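Local coordinates for protein DMATS type aromatic prenyltransferase (Micromonospora olivasterospora, PDB 6ZRY) that binds tryptophan and probably transfers a dimethylallyl group to its indole ring, as expected of an aromatic prenyltransferase with the ABBA-barrel fold, at residues R256-S261 with Y277-S282; G192-F197 with T215-E220; E62-F67 with T74-G79; E289-V294 with G307-I312; A228-G233 with D269-Y274. All blocks are in the same frame, centred on the assembly; numbering follows the deposited sequence.

Contact 1. Residues R256-S261 with Y277-S282. With TRP (tryptophan), chain C.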
# COMPACT_ATOMS: atom_id res chain seq x y z
N ARG A 256 -13.41 5.38 -7.05
CA ARG A 256 -12.60 4.67 -6.05
C ARG A 256 -12.32 5.64 -4.92
O ARG A 256 -12.16 6.84 -5.15
CB ARG A 256 -11.35 4.08 -6.69
CG ARG A 256 -11.66 2.96 -7.66
CD ARG A 256 -10.40 2.28 -8.12
NE ARG A 256 -10.63 1.38 -9.23
CZ ARG A 256 -11.01 0.10 -9.13
NH1 ARG A 256 -11.24 -0.46 -7.95
NH2 ARG A 256 -11.19 -0.61 -10.23
N PRO A 257 -12.37 5.16 -3.66
CA PRO A 257 -12.38 6.04 -2.50
C PRO A 257 -10.99 6.59 -2.14
O PRO A 257 -10.01 5.91 -2.34
CB PRO A 257 -12.87 5.11 -1.36
CG PRO A 257 -12.39 3.74 -1.76
CD PRO A 257 -12.47 3.74 -3.28
N LEU A 258 -10.97 7.79 -1.58
CA LEU A 258 -9.77 8.33 -0.92
C LEU A 258 -9.44 7.44 0.28
O LEU A 258 -10.37 6.91 0.93
CB LEU A 258 -10.01 9.76 -0.46
CG LEU A 258 -10.18 10.78 -1.58
CD1 LEU A 258 -10.61 12.11 -1.01
CD2 LEU A 258 -8.89 10.94 -2.37
N VAL A 259 -8.17 7.33 0.57
CA VAL A 259 -7.66 6.56 1.71
C VAL A 259 -6.71 7.44 2.48
O VAL A 259 -5.89 8.14 1.86
CB VAL A 259 -7.01 5.25 1.27
CG1 VAL A 259 -6.36 4.53 2.42
CG2 VAL A 259 -8.01 4.35 0.58
N GLY A 260 -6.82 7.43 3.78
CA GLY A 260 -5.88 8.10 4.66
C GLY A 260 -5.16 7.12 5.53
O GLY A 260 -5.81 6.16 5.98
N SER A 261 -3.90 7.37 5.83
CA SER A 261 -3.15 6.58 6.82
C SER A 261 -2.62 7.48 7.93
O SER A 261 -2.35 8.66 7.69
CB SER A 261 -2.07 5.74 6.20
OG SER A 261 -0.99 6.53 5.80
N TYR A 277 -4.00 9.03 -0.00
CA TYR A 277 -3.82 8.16 -1.18
C TYR A 277 -4.98 8.39 -2.11
O TYR A 277 -6.12 8.07 -1.78
CB TYR A 277 -3.71 6.68 -0.79
CG TYR A 277 -2.70 6.37 0.29
CD1 TYR A 277 -3.00 6.63 1.62
CD2 TYR A 277 -1.47 5.82 0.00
CE1 TYR A 277 -2.09 6.39 2.63
CE2 TYR A 277 -0.55 5.55 1.00
CZ TYR A 277 -0.86 5.83 2.32
OH TYR A 277 0.02 5.57 3.33
N VAL A 278 -4.70 9.02 -3.25
CA VAL A 278 -5.71 9.23 -4.29
C VAL A 278 -5.61 8.09 -5.30
O VAL A 278 -4.56 7.93 -5.95
CB VAL A 278 -5.53 10.59 -4.98
CG1 VAL A 278 -6.56 10.80 -6.07
CG2 VAL A 278 -5.57 11.73 -3.97
N PRO A 279 -6.71 7.35 -5.54
CA PRO A 279 -6.75 6.31 -6.58
C PRO A 279 -6.99 6.97 -7.94
O PRO A 279 -8.09 6.86 -8.53
CB PRO A 279 -7.89 5.43 -6.11
CG PRO A 279 -8.87 6.43 -5.51
CD PRO A 279 -8.00 7.45 -4.83
N ILE A 280 -5.93 7.60 -8.42
CA ILE A 280 -5.93 8.52 -9.59
C ILE A 280 -6.47 7.80 -10.82
O ILE A 280 -7.12 8.46 -11.62
CB ILE A 280 -4.54 9.10 -9.80
CG1 ILE A 280 -4.55 10.13 -10.94
CG2 ILE A 280 -3.50 8.03 -10.01
CD1 ILE A 280 -3.42 11.08 -10.91
N ARG A 281 -6.28 6.48 -10.94
CA ARG A 281 -6.76 5.68 -12.10
C ARG A 281 -8.27 5.85 -12.27
O ARG A 281 -8.77 5.65 -13.41
CB ARG A 281 -6.45 4.19 -11.93
CG ARG A 281 -7.18 3.51 -10.78
CD ARG A 281 -6.63 2.11 -10.67
NE ARG A 281 -7.23 1.20 -9.73
CZ ARG A 281 -7.09 1.24 -8.40
NH1 ARG A 281 -6.43 2.20 -7.79
NH2 ARG A 281 -7.64 0.27 -7.67
N SER A 282 -8.99 6.19 -11.22
CA SER A 282 -10.48 6.31 -11.24
C SER A 282 -10.90 7.70 -11.76
O SER A 282 -12.08 7.87 -12.06
CB SER A 282 -11.03 6.04 -9.87
OG SER A 282 -12.44 5.96 -9.86
N TRP C . -5.75 -2.56 -5.11
CA TRP C . -6.37 -2.28 -3.77
C TRP C . -7.11 -0.94 -3.83
O TRP C . -7.89 -0.63 -2.90
CB TRP C . -5.32 -2.30 -2.65
CG TRP C . -4.25 -1.26 -2.77
CD1 TRP C . -3.10 -1.34 -3.52
CD2 TRP C . -4.20 0.01 -2.10
NE1 TRP C . -2.36 -0.19 -3.36
CE2 TRP C . -3.00 0.65 -2.49
CE3 TRP C . -5.05 0.67 -1.20
CZ2 TRP C . -2.65 1.92 -2.03
CZ3 TRP C . -4.70 1.92 -0.74
CH2 TRP C . -3.51 2.53 -1.15
OXT TRP C . -6.95 -0.16 -4.79

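Contact 2. Residues G192-F197 with T215-E220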
# COMPACT_ATOMS: atom_id res chain seq x y z
N GLY A 192 -19.16 4.16 6.11
CA GLY A 192 -18.43 5.01 5.17
C GLY A 192 -16.94 5.03 5.46
O GLY A 192 -16.18 5.17 4.51
N ASP A 193 -16.54 4.91 6.73
CA ASP A 193 -15.12 4.97 7.17
C ASP A 193 -14.68 3.58 7.66
O ASP A 193 -15.08 3.16 8.74
CB ASP A 193 -14.91 6.03 8.24
CG ASP A 193 -15.05 7.46 7.72
OD1 ASP A 193 -14.91 7.69 6.49
OD2 ASP A 193 -15.25 8.34 8.55
N ARG A 194 -13.87 2.90 6.87
CA ARG A 194 -13.56 1.46 7.01
C ARG A 194 -12.11 1.34 7.44
O ARG A 194 -11.26 2.03 6.87
CB ARG A 194 -13.86 0.74 5.69
CG ARG A 194 -15.35 0.70 5.34
CD ARG A 194 -16.09 -0.49 5.87
NE ARG A 194 -15.55 -1.75 5.38
CZ ARG A 194 -15.87 -2.33 4.22
NH1 ARG A 194 -16.76 -1.77 3.41
NH2 ARG A 194 -15.29 -3.47 3.89
N LEU A 195 -11.83 0.50 8.41
CA LEU A 195 -10.44 0.18 8.86
C LEU A 195 -9.85 -0.87 7.90
O LEU A 195 -10.25 -2.06 7.95
CB LEU A 195 -10.49 -0.30 10.31
CG LEU A 195 -11.09 0.70 11.30
CD1 LEU A 195 -11.55 0.01 12.57
CD2 LEU A 195 -10.12 1.81 11.62
N THR A 196 -8.93 -0.45 7.06
CA THR A 196 -8.55 -1.22 5.85
C THR A 196 -7.24 -1.96 6.09
O THR A 196 -7.14 -3.11 5.67
CB THR A 196 -8.48 -0.32 4.63
OG1 THR A 196 -9.79 0.26 4.49
CG2 THR A 196 -8.10 -1.09 3.39
N PHE A 197 -6.23 -1.31 6.66
CA PHE A 197 -4.93 -1.95 6.94
C PHE A 197 -4.45 -1.58 8.33
O PHE A 197 -4.55 -0.41 8.70
CB PHE A 197 -3.81 -1.54 5.98
CG PHE A 197 -4.05 -1.83 4.51
CD1 PHE A 197 -4.23 -3.13 4.07
CD2 PHE A 197 -4.04 -0.81 3.59
CE1 PHE A 197 -4.41 -3.40 2.72
CE2 PHE A 197 -4.22 -1.07 2.23
CZ PHE A 197 -4.41 -2.37 1.80
N THR A 215 -10.38 3.82 4.80
CA THR A 215 -10.98 4.05 3.48
C THR A 215 -12.22 4.89 3.70
O THR A 215 -13.09 4.48 4.50
CB THR A 215 -11.26 2.74 2.75
OG1 THR A 215 -10.02 2.02 2.62
CG2 THR A 215 -11.88 2.96 1.39
N HIS A 216 -12.29 6.02 3.03
CA HIS A 216 -13.37 7.01 3.12
C HIS A 216 -14.29 6.85 1.91
O HIS A 216 -14.00 7.46 0.87
CB HIS A 216 -12.79 8.43 3.21
CG HIS A 216 -11.88 8.64 4.37
ND1 HIS A 216 -12.35 8.69 5.68
CD2 HIS A 216 -10.56 8.88 4.44
CE1 HIS A 216 -11.35 8.90 6.49
NE2 HIS A 216 -10.25 9.05 5.77
N HIS A 217 -15.34 6.05 2.02
CA HIS A 217 -16.25 5.74 0.89
C HIS A 217 -17.06 6.98 0.52
O HIS A 217 -17.55 7.65 1.43
CB HIS A 217 -17.12 4.53 1.21
CG HIS A 217 -16.33 3.27 1.25
ND1 HIS A 217 -15.97 2.59 0.09
CD2 HIS A 217 -15.75 2.63 2.28
CE1 HIS A 217 -15.24 1.54 0.42
NE2 HIS A 217 -15.09 1.54 1.78
N GLU A 218 -17.17 7.28 -0.78
CA GLU A 218 -18.01 8.37 -1.35
C GLU A 218 -17.84 9.62 -0.49
O GLU A 218 -18.83 10.06 0.15
CB GLU A 218 -19.47 7.93 -1.40
CG GLU A 218 -19.74 6.83 -2.42
CD GLU A 218 -20.64 5.73 -1.90
OE1 GLU A 218 -21.70 5.49 -2.51
OE2 GLU A 218 -20.29 5.13 -0.87
N ALA A 219 -16.63 10.14 -0.43
CA ALA A 219 -16.22 11.13 0.59
C ALA A 219 -15.98 12.48 -0.06
O ALA A 219 -15.40 12.54 -1.20
CB ALA A 219 -14.99 10.64 1.34
N GLU A 220 -16.37 13.53 0.65
CA GLU A 220 -15.98 14.93 0.35
C GLU A 220 -14.55 15.14 0.85
O GLU A 220 -14.24 14.68 1.97
CB GLU A 220 -16.93 15.90 1.04
CG GLU A 220 -18.36 15.75 0.61
CD GLU A 220 -18.67 16.33 -0.75
OE1 GLU A 220 -17.73 16.84 -1.42
OE2 GLU A 220 -19.86 16.28 -1.16

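Contact 3. Residues E62-F67 with T74-G79. With TRP (tryptophan), chain C.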
# COMPACT_ATOMS: atom_id res chain seq x y z
N GLU A 62 2.07 -5.17 -6.41
CA GLU A 62 1.99 -3.77 -6.91
C GLU A 62 3.31 -3.09 -6.55
O GLU A 62 3.78 -3.27 -5.42
CB GLU A 62 0.82 -3.02 -6.29
CG GLU A 62 0.71 -1.59 -6.78
CD GLU A 62 -0.47 -0.84 -6.21
OE1 GLU A 62 -1.54 -0.82 -6.85
OE2 GLU A 62 -0.31 -0.30 -5.11
N PHE A 63 3.90 -2.36 -7.48
CA PHE A 63 5.15 -1.62 -7.27
C PHE A 63 4.81 -0.21 -6.83
O PHE A 63 3.72 0.24 -7.11
CB PHE A 63 5.95 -1.57 -8.57
CG PHE A 63 6.34 -2.92 -9.12
CD1 PHE A 63 7.29 -3.70 -8.49
CD2 PHE A 63 5.72 -3.42 -10.26
CE1 PHE A 63 7.66 -4.95 -8.99
CE2 PHE A 63 6.08 -4.66 -10.77
CZ PHE A 63 7.04 -5.43 -10.13
N SER A 64 5.74 0.46 -6.17
CA SER A 64 5.65 1.92 -5.95
C SER A 64 7.03 2.50 -5.83
O SER A 64 8.00 1.76 -5.47
CB SER A 64 4.80 2.24 -4.72
OG SER A 64 5.32 1.67 -3.54
N ILE A 65 7.13 3.78 -6.16
CA ILE A 65 8.36 4.57 -6.02
C ILE A 65 8.02 5.83 -5.21
O ILE A 65 7.07 6.50 -5.54
CB ILE A 65 9.02 4.81 -7.38
CG1 ILE A 65 10.29 5.63 -7.23
CG2 ILE A 65 8.07 5.37 -8.40
CD1 ILE A 65 11.28 5.41 -8.37
N ALA A 66 8.73 6.00 -4.12
CA ALA A 66 8.58 7.11 -3.17
C ALA A 66 9.72 8.09 -3.40
O ALA A 66 10.87 7.70 -3.23
CB ALA A 66 8.55 6.59 -1.75
N PHE A 67 9.38 9.33 -3.74
CA PHE A 67 10.34 10.44 -3.87
C PHE A 67 10.39 11.18 -2.55
O PHE A 67 9.34 11.57 -2.06
CB PHE A 67 9.94 11.32 -5.04
CG PHE A 67 9.83 10.56 -6.32
CD1 PHE A 67 10.95 10.34 -7.10
CD2 PHE A 67 8.60 10.11 -6.77
CE1 PHE A 67 10.84 9.63 -8.28
CE2 PHE A 67 8.50 9.43 -7.96
CZ PHE A 67 9.62 9.20 -8.73
N THR A 74 12.75 5.52 -2.86
CA THR A 74 12.50 4.23 -2.20
C THR A 74 11.59 3.40 -3.11
O THR A 74 10.53 3.87 -3.48
CB THR A 74 11.92 4.43 -0.81
OG1 THR A 74 12.84 5.18 -0.02
CG2 THR A 74 11.63 3.12 -0.12
N LEU A 75 11.99 2.17 -3.42
CA LEU A 75 11.17 1.24 -4.23
C LEU A 75 10.50 0.26 -3.27
O LEU A 75 11.16 -0.21 -2.33
CB LEU A 75 12.14 0.58 -5.23
CG LEU A 75 11.65 -0.55 -6.12
CD1 LEU A 75 10.44 -0.15 -6.94
CD2 LEU A 75 12.80 -0.97 -7.04
N ARG A 76 9.22 -0.01 -3.47
CA ARG A 76 8.49 -0.98 -2.62
C ARG A 76 7.66 -1.92 -3.49
O ARG A 76 7.26 -1.52 -4.62
CB ARG A 76 7.63 -0.25 -1.59
CG ARG A 76 8.39 0.81 -0.80
CD ARG A 76 8.26 2.20 -1.44
NE ARG A 76 6.86 2.48 -1.71
CZ ARG A 76 5.92 2.68 -0.76
NH1 ARG A 76 6.25 2.69 0.52
NH2 ARG A 76 4.66 2.88 -1.10
N ILE A 77 7.44 -3.12 -2.98
CA ILE A 77 6.50 -4.10 -3.54
C ILE A 77 5.49 -4.40 -2.44
O ILE A 77 5.95 -4.81 -1.35
CB ILE A 77 7.20 -5.40 -3.97
CG1 ILE A 77 8.19 -5.16 -5.10
CG2 ILE A 77 6.16 -6.42 -4.34
CD1 ILE A 77 9.17 -6.28 -5.31
N LEU A 78 4.21 -4.29 -2.74
CA LEU A 78 3.12 -4.80 -1.90
C LEU A 78 2.62 -6.08 -2.52
O LEU A 78 2.38 -6.09 -3.73
CB LEU A 78 2.01 -3.75 -1.82
CG LEU A 78 0.78 -4.13 -0.98
CD1 LEU A 78 1.12 -4.12 0.50
CD2 LEU A 78 -0.35 -3.18 -1.24
N GLY A 79 2.42 -7.14 -1.76
CA GLY A 79 1.75 -8.31 -2.34
C GLY A 79 1.53 -9.42 -1.36
O GLY A 79 1.61 -9.19 -0.14
N TRP C . -5.75 -2.56 -5.11
CA TRP C . -6.37 -2.28 -3.77
C TRP C . -7.11 -0.94 -3.83
O TRP C . -7.89 -0.63 -2.90
CB TRP C . -5.32 -2.30 -2.65
CG TRP C . -4.25 -1.26 -2.77
CD1 TRP C . -3.10 -1.34 -3.52
CD2 TRP C . -4.20 0.01 -2.10
NE1 TRP C . -2.36 -0.19 -3.36
CE2 TRP C . -3.00 0.65 -2.49
CE3 TRP C . -5.05 0.67 -1.20
CZ2 TRP C . -2.65 1.92 -2.03
CZ3 TRP C . -4.70 1.92 -0.74
CH2 TRP C . -3.51 2.53 -1.15
OXT TRP C . -6.95 -0.16 -4.79

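Contact 4. Residues E289-V294 with G307-I312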
# COMPACT_ATOMS: atom_id res chain seq x y z
N GLU A 289 -2.70 11.10 -19.01
CA GLU A 289 -3.29 12.14 -18.13
C GLU A 289 -2.82 11.92 -16.69
O GLU A 289 -2.43 12.93 -16.00
CB GLU A 289 -4.80 12.16 -18.19
CG GLU A 289 -5.34 13.37 -17.44
CD GLU A 289 -6.83 13.55 -17.44
OE1 GLU A 289 -7.54 12.57 -17.59
OE2 GLU A 289 -7.27 14.74 -17.29
N ALA A 290 -2.82 10.68 -16.20
CA ALA A 290 -2.37 10.43 -14.82
C ALA A 290 -0.90 10.85 -14.71
O ALA A 290 -0.54 11.46 -13.72
CB ALA A 290 -2.55 8.95 -14.39
N ARG A 291 -0.08 10.50 -15.68
CA ARG A 291 1.38 10.80 -15.60
C ARG A 291 1.54 12.33 -15.53
O ARG A 291 2.36 12.80 -14.76
CB ARG A 291 2.17 10.18 -16.76
CG ARG A 291 3.62 10.63 -16.80
CD ARG A 291 3.82 11.91 -17.60
NE ARG A 291 5.15 12.47 -17.46
CZ ARG A 291 5.48 13.74 -17.70
NH1 ARG A 291 4.56 14.62 -18.06
NH2 ARG A 291 6.73 14.13 -17.54
N ASP A 292 0.77 13.04 -16.33
CA ASP A 292 0.83 14.53 -16.41
C ASP A 292 0.46 15.14 -15.06
O ASP A 292 1.13 16.10 -14.67
CB ASP A 292 0.01 15.04 -17.59
CG ASP A 292 0.64 14.68 -18.94
OD1 ASP A 292 1.86 14.29 -18.97
OD2 ASP A 292 -0.06 14.78 -19.94
N ARG A 293 -0.54 14.61 -14.36
CA ARG A 293 -0.95 15.14 -13.05
C ARG A 293 0.13 14.86 -12.03
O ARG A 293 0.43 15.74 -11.24
CB ARG A 293 -2.27 14.52 -12.60
CG ARG A 293 -3.42 14.87 -13.51
CD ARG A 293 -4.73 14.52 -12.88
NE ARG A 293 -5.85 14.76 -13.76
CZ ARG A 293 -7.08 14.27 -13.57
NH1 ARG A 293 -7.36 13.50 -12.53
NH2 ARG A 293 -8.01 14.49 -14.47
N VAL A 294 0.66 13.66 -12.01
CA VAL A 294 1.68 13.27 -11.03
C VAL A 294 2.93 14.09 -11.28
O VAL A 294 3.49 14.56 -10.34
CB VAL A 294 1.95 11.76 -11.07
CG1 VAL A 294 3.12 11.40 -10.16
CG2 VAL A 294 0.71 10.97 -10.71
N GLY A 307 12.79 10.79 -12.88
CA GLY A 307 12.67 9.56 -12.07
C GLY A 307 11.34 8.88 -12.32
O GLY A 307 11.32 7.64 -12.49
N LEU A 308 10.28 9.67 -12.34
CA LEU A 308 8.89 9.22 -12.62
C LEU A 308 8.83 8.58 -14.02
O LEU A 308 8.35 7.46 -14.14
CB LEU A 308 7.96 10.42 -12.54
CG LEU A 308 6.55 10.16 -13.07
CD1 LEU A 308 5.79 9.27 -12.13
CD2 LEU A 308 5.81 11.46 -13.30
N ASP A 309 9.29 9.30 -15.04
CA ASP A 309 9.21 8.82 -16.44
C ASP A 309 10.08 7.57 -16.61
O ASP A 309 9.66 6.70 -17.32
CB ASP A 309 9.56 9.93 -17.42
CG ASP A 309 8.55 11.05 -17.39
OD1 ASP A 309 7.38 10.77 -17.03
OD2 ASP A 309 8.93 12.17 -17.66
N ARG A 310 11.23 7.49 -15.97
CA ARG A 310 12.09 6.28 -16.06
C ARG A 310 11.41 5.11 -15.33
O ARG A 310 11.46 3.97 -15.87
CB ARG A 310 13.51 6.59 -15.55
CG ARG A 310 14.32 7.45 -16.52
CD ARG A 310 15.83 7.35 -16.39
NE ARG A 310 16.30 7.30 -15.01
CZ ARG A 310 17.03 6.30 -14.47
NH1 ARG A 310 17.41 6.37 -13.19
NH2 ARG A 310 17.39 5.24 -15.19
N ALA A 311 10.78 5.36 -14.18
CA ALA A 311 10.09 4.27 -13.43
C ALA A 311 8.92 3.75 -14.28
O ALA A 311 8.75 2.55 -14.38
CB ALA A 311 9.63 4.74 -12.07
N ILE A 312 8.16 4.63 -14.89
CA ILE A 312 7.00 4.25 -15.75
C ILE A 312 7.54 3.36 -16.87
O ILE A 312 7.00 2.26 -17.07
CB ILE A 312 6.25 5.50 -16.26
CG1 ILE A 312 5.45 6.18 -15.15
CG2 ILE A 312 5.37 5.17 -17.45
CD1 ILE A 312 5.04 7.62 -15.48

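Contact 5. Residues A228-G233 with D269-Y274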
# COMPACT_ATOMS: atom_id res chain seq x y z
N ALA A 228 -8.09 14.15 8.69
CA ALA A 228 -6.62 14.33 8.72
C ALA A 228 -6.21 15.33 9.80
O ALA A 228 -5.08 15.22 10.30
CB ALA A 228 -6.12 14.76 7.36
N SER A 229 -7.07 16.28 10.14
CA SER A 229 -6.72 17.41 11.03
C SER A 229 -6.45 16.95 12.47
O SER A 229 -5.93 17.78 13.23
CB SER A 229 -7.76 18.51 10.97
OG SER A 229 -9.01 18.06 11.45
N VAL A 230 -6.73 15.69 12.85
CA VAL A 230 -6.30 15.16 14.19
C VAL A 230 -4.78 14.98 14.22
O VAL A 230 -4.23 14.88 15.33
CB VAL A 230 -7.01 13.87 14.66
CG1 VAL A 230 -8.52 14.05 14.75
CG2 VAL A 230 -6.66 12.65 13.81
N VAL A 231 -4.12 14.91 13.07
CA VAL A 231 -2.65 14.71 13.00
C VAL A 231 -1.93 16.03 13.26
O VAL A 231 -2.25 17.05 12.58
CB VAL A 231 -2.23 14.12 11.66
CG1 VAL A 231 -0.73 13.84 11.61
CG2 VAL A 231 -3.06 12.86 11.33
N ASP A 232 -0.90 15.95 14.10
CA ASP A 232 0.10 17.00 14.38
C ASP A 232 0.63 17.60 13.10
O ASP A 232 1.24 16.86 12.31
CB ASP A 232 1.31 16.44 15.11
CG ASP A 232 1.16 16.42 16.60
OD1 ASP A 232 0.02 16.56 17.08
OD2 ASP A 232 2.19 16.28 17.28
N GLY A 233 0.42 18.90 12.93
CA GLY A 233 1.15 19.73 11.98
C GLY A 233 0.74 19.51 10.54
O GLY A 233 1.42 20.06 9.67
N ASP A 269 -0.36 11.49 21.86
CA ASP A 269 -1.84 11.35 21.93
C ASP A 269 -2.48 11.80 20.62
O ASP A 269 -3.70 11.72 20.52
CB ASP A 269 -2.41 12.03 23.17
CG ASP A 269 -2.51 13.55 23.10
OD1 ASP A 269 -1.94 14.13 22.13
OD2 ASP A 269 -3.19 14.15 24.05
N ARG A 270 -1.69 12.24 19.64
CA ARG A 270 -2.18 12.53 18.26
C ARG A 270 -1.30 11.75 17.29
O ARG A 270 -0.11 11.54 17.56
CB ARG A 270 -2.19 14.05 17.95
CG ARG A 270 -3.09 14.92 18.85
CD ARG A 270 -4.60 14.76 18.58
NE ARG A 270 -5.42 15.58 19.48
CZ ARG A 270 -5.82 15.22 20.73
NH1 ARG A 270 -5.48 14.05 21.22
NH2 ARG A 270 -6.55 16.06 21.47
N PRO A 271 -1.83 11.26 16.15
CA PRO A 271 -0.98 10.67 15.12
C PRO A 271 0.11 11.68 14.75
O PRO A 271 -0.20 12.86 14.78
CB PRO A 271 -1.91 10.40 13.94
CG PRO A 271 -3.32 10.34 14.57
CD PRO A 271 -3.25 11.25 15.78
N VAL A 272 1.31 11.19 14.40
CA VAL A 272 2.52 12.03 14.12
C VAL A 272 2.83 12.04 12.62
O VAL A 272 3.83 12.67 12.23
CB VAL A 272 3.72 11.55 14.93
CG1 VAL A 272 3.46 11.71 16.43
CG2 VAL A 272 4.11 10.11 14.60
N GLY A 273 2.08 11.31 11.83
CA GLY A 273 2.27 11.23 10.38
C GLY A 273 0.96 10.96 9.75
O GLY A 273 0.12 10.27 10.42
N TYR A 274 0.74 11.52 8.57
CA TYR A 274 -0.48 11.35 7.77
C TYR A 274 -0.08 11.18 6.31
O TYR A 274 0.77 11.95 5.86
CB TYR A 274 -1.40 12.55 7.91
CG TYR A 274 -2.63 12.43 7.08
CD1 TYR A 274 -3.68 11.64 7.49
CD2 TYR A 274 -2.75 13.10 5.87
CE1 TYR A 274 -4.82 11.49 6.72
CE2 TYR A 274 -3.89 12.98 5.10
CZ TYR A 274 -4.91 12.17 5.52
OH TYR A 274 -6.04 12.04 4.77

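Contact 1. Residues R256-S261 with Y277-S282
With CG of Tyr277 anti to the carbonyl carbon (chi1 -51°) and OG of Ser261 tucked between its own backbone N and carbonyl carbon (chi1 74°), the two hydroxyls come within hydrogen-bonding distance, Tyr277 OH to Ser261 OG at 2.8 Å. Val259 O lies at the phenol edge, in plane, and also accepts Tyr277 N at 2.8 Å; Val259 N returns a bond to Tyr277 O. A phenylalanine in place of Tyr277 would probably leave Ser261 OG without this mate and the ring held by packing alone. At the other end Arg256 N meets Ser282 OG almost straight, at 3.0 Å. The guanidinium groups of Arg256 and Arg281 lie nearly parallel, 17° apart, with Asp56 shared as salt-bridge partner. Arg281 NH2 also holds the tryptophan carboxylate, reaching OXT at 3.0 Å. Strand 209-220 flanks strand 258-265, strand 327-333 borders strand 273-278, and Val278 packs outward on helix 236-247.

Contact 2. Residues G192-F197 with T215-E220
Asp193 and His216, a non-hydrogen-bonded antiparallel pair, are joined through their side chains: His216 ND1 donates to Asp193 OD1 at 2.9 Å. The oxygen lies in the imidazole plane, but the donor arrives from above the carboxylate, 62° out of its plane, and ring and carboxylate stand almost perpendicular. On the other face of the sheet Thr196 OG1 and Thr215 OG1 meet at 2.6 Å, either hydroxyl being a possible donor. Beside them Arg194 CG lies against the rim of the His217 ring, 3.6 Å from CD2, while the CG2 methyl of Thr215 sits over one face of that ring, toward the rim.

The backbone fixes these positions. Arg194 and Thr215 exchange two N-H to O bonds, and His217 N reaches Gly192 O at 2.8 Å as the pairing ends. At the far end of the segment Thr196 and Phe197 both face Tyr213, a classic beta bulge whose second residue, Phe197, lines the tryptophan pocket. In a second shell Arg185 bridges Asp193 OD1 and His217 O, and Glu152 forms a salt bridge with Arg194 NE at the end of its bent chain. Replacing Asp193 by alanine removes the carboxylate, which is likely to leave His216 ND1 without its acceptor and Arg185 without this countercharge. His216 packs on helix 221-228, Leu195 on helix 159-170, and His216 pairs through its backbone with Leu258 of strand 258-265.

Contact 3. Residues E62-F67 with T74-G79
Glu62 faces Leu78 as a hydrogen-bonded antiparallel pair, and its side chain can be followed from strand to substrate. CB stands 4.3 Å from Leu78 O. CG then leaves anti to the backbone N (chi1 180°), and the chain stays extended, which carries CD into the pocket, 3.5 Å from the tryptophan NE1. Of the two oxygens OE1 remains 3.6 Å from NE1, whereas OE2 accepts the indole N-H at 2.7 Å with an angle of 151°. Leu78 CD2 approaches the same indole, 4.0 Å from CD1 of the bound tryptophan. Behind Glu62, Ser64 with Arg76 and Ala66 with Thr74 repeat the doubled backbone bonds. On the opposite face Phe63 and Ile77 run side by side, Phe63 CD1 to Ile77 CG1 at 3.8 Å, under helix 6-21. In one of its two conformers Arg76 curls back to Ser64 OG, at a distance too short to trust. This is a beta hairpin of the ABBA barrel, lining its lumen with a glutamate that holds the indole nitrogen, as in other indole prenyltransferases.

Contact 4. Residues E289-V294 with G307-I312
Arg291 meets helix 307-312 in two different ways, apolar at its base and ionic at its head. The close apolar part lies inward: Arg291 CG rests against Ile312 CD1 at 3.6 Å, and Val294 CG1 touches Leu308 CD1 at 3.9 Å, with Ile327 and Val343 of the strands beneath closing on Val294. The segments 289-294 and 307-312, of helices 287-300 and 305-315, run roughly antiparallel (151°), part of the helical layer that wraps the beta barrel in the ABBA fold. Their axes approach to 11.1 Å, so side chains bridge the gap between the backbones. Toward the outside the arginine chain bends at chi2 (-89°), bringing the guanidinium side-on to Asp309. Arg291 NE gives a nearly straight bond to Asp309 OD1 at 2.8 Å, and Arg291 NH2 reaches the syn lone pair of Asp309 OD2 at 2.9 Å; the two planes are almost coplanar. On the exposed side Arg291 NH1 turns to Asp292 OD1 at 2.9 Å, an oxygen that Gln288 also bonds.

Contact 5. Residues A228-G233 with D269-Y274
Asp232 N donates to Pro271 O at 3.2 Å, nearly in line with the carbonyl, just after a type I turn from Ala228 to Val231 closes the end of helix 221-228. Val231 is wedged in the crossing: CG2 touches Pro271 CB and Tyr274 CB, both at 3.8 Å, while CG1 lies 3.8 Å from Gly273 N, a buried amide with no partner in the model. Ala228 sets its methyl over one face of Tyr274, a CH-pi contact with CB 3.6 Å from the ring centroid. With CG anti to the backbone N (chi1 179°), the phenol is swung back under the turn. Farther out Arg270 lays its CD 3.3 Å from Val230 O and sends NH1 to Asp269 O at 3.0 Å. Asp269 can bind calcium in this protein, though none is bound here. Across the contact Asp232 OD1 meets only the aliphatic base of Arg270, so apolar surfaces and one backbone bond, not paired charges, join this loop to the approach and start of strand 273-278.

Contacts 1, 2 and 3 are strand pairings in one antiparallel sheet; contacts 1 and 3 are buried and grip the bound tryptophan at its carboxylate and its indole N-H, with nearest atoms about 6 Å apart. Contact 2 is partly buried and adjoins contact 1 through Leu258 O and His216 N; its distinctive bond is histidine to carboxylate, and Phe197 merely touches the ligand. Contact 4 belongs to the outer helices: its apolar side reaches Ile280 of contact 1 and Phe67 of contact 3, while its Arg291-centred salt-bridge network lies on the outer side. Contact 5 shares strand 273-278 with contact 1, yet lies toward the surface at the strand's opposite end, and relies mainly on apolar packing.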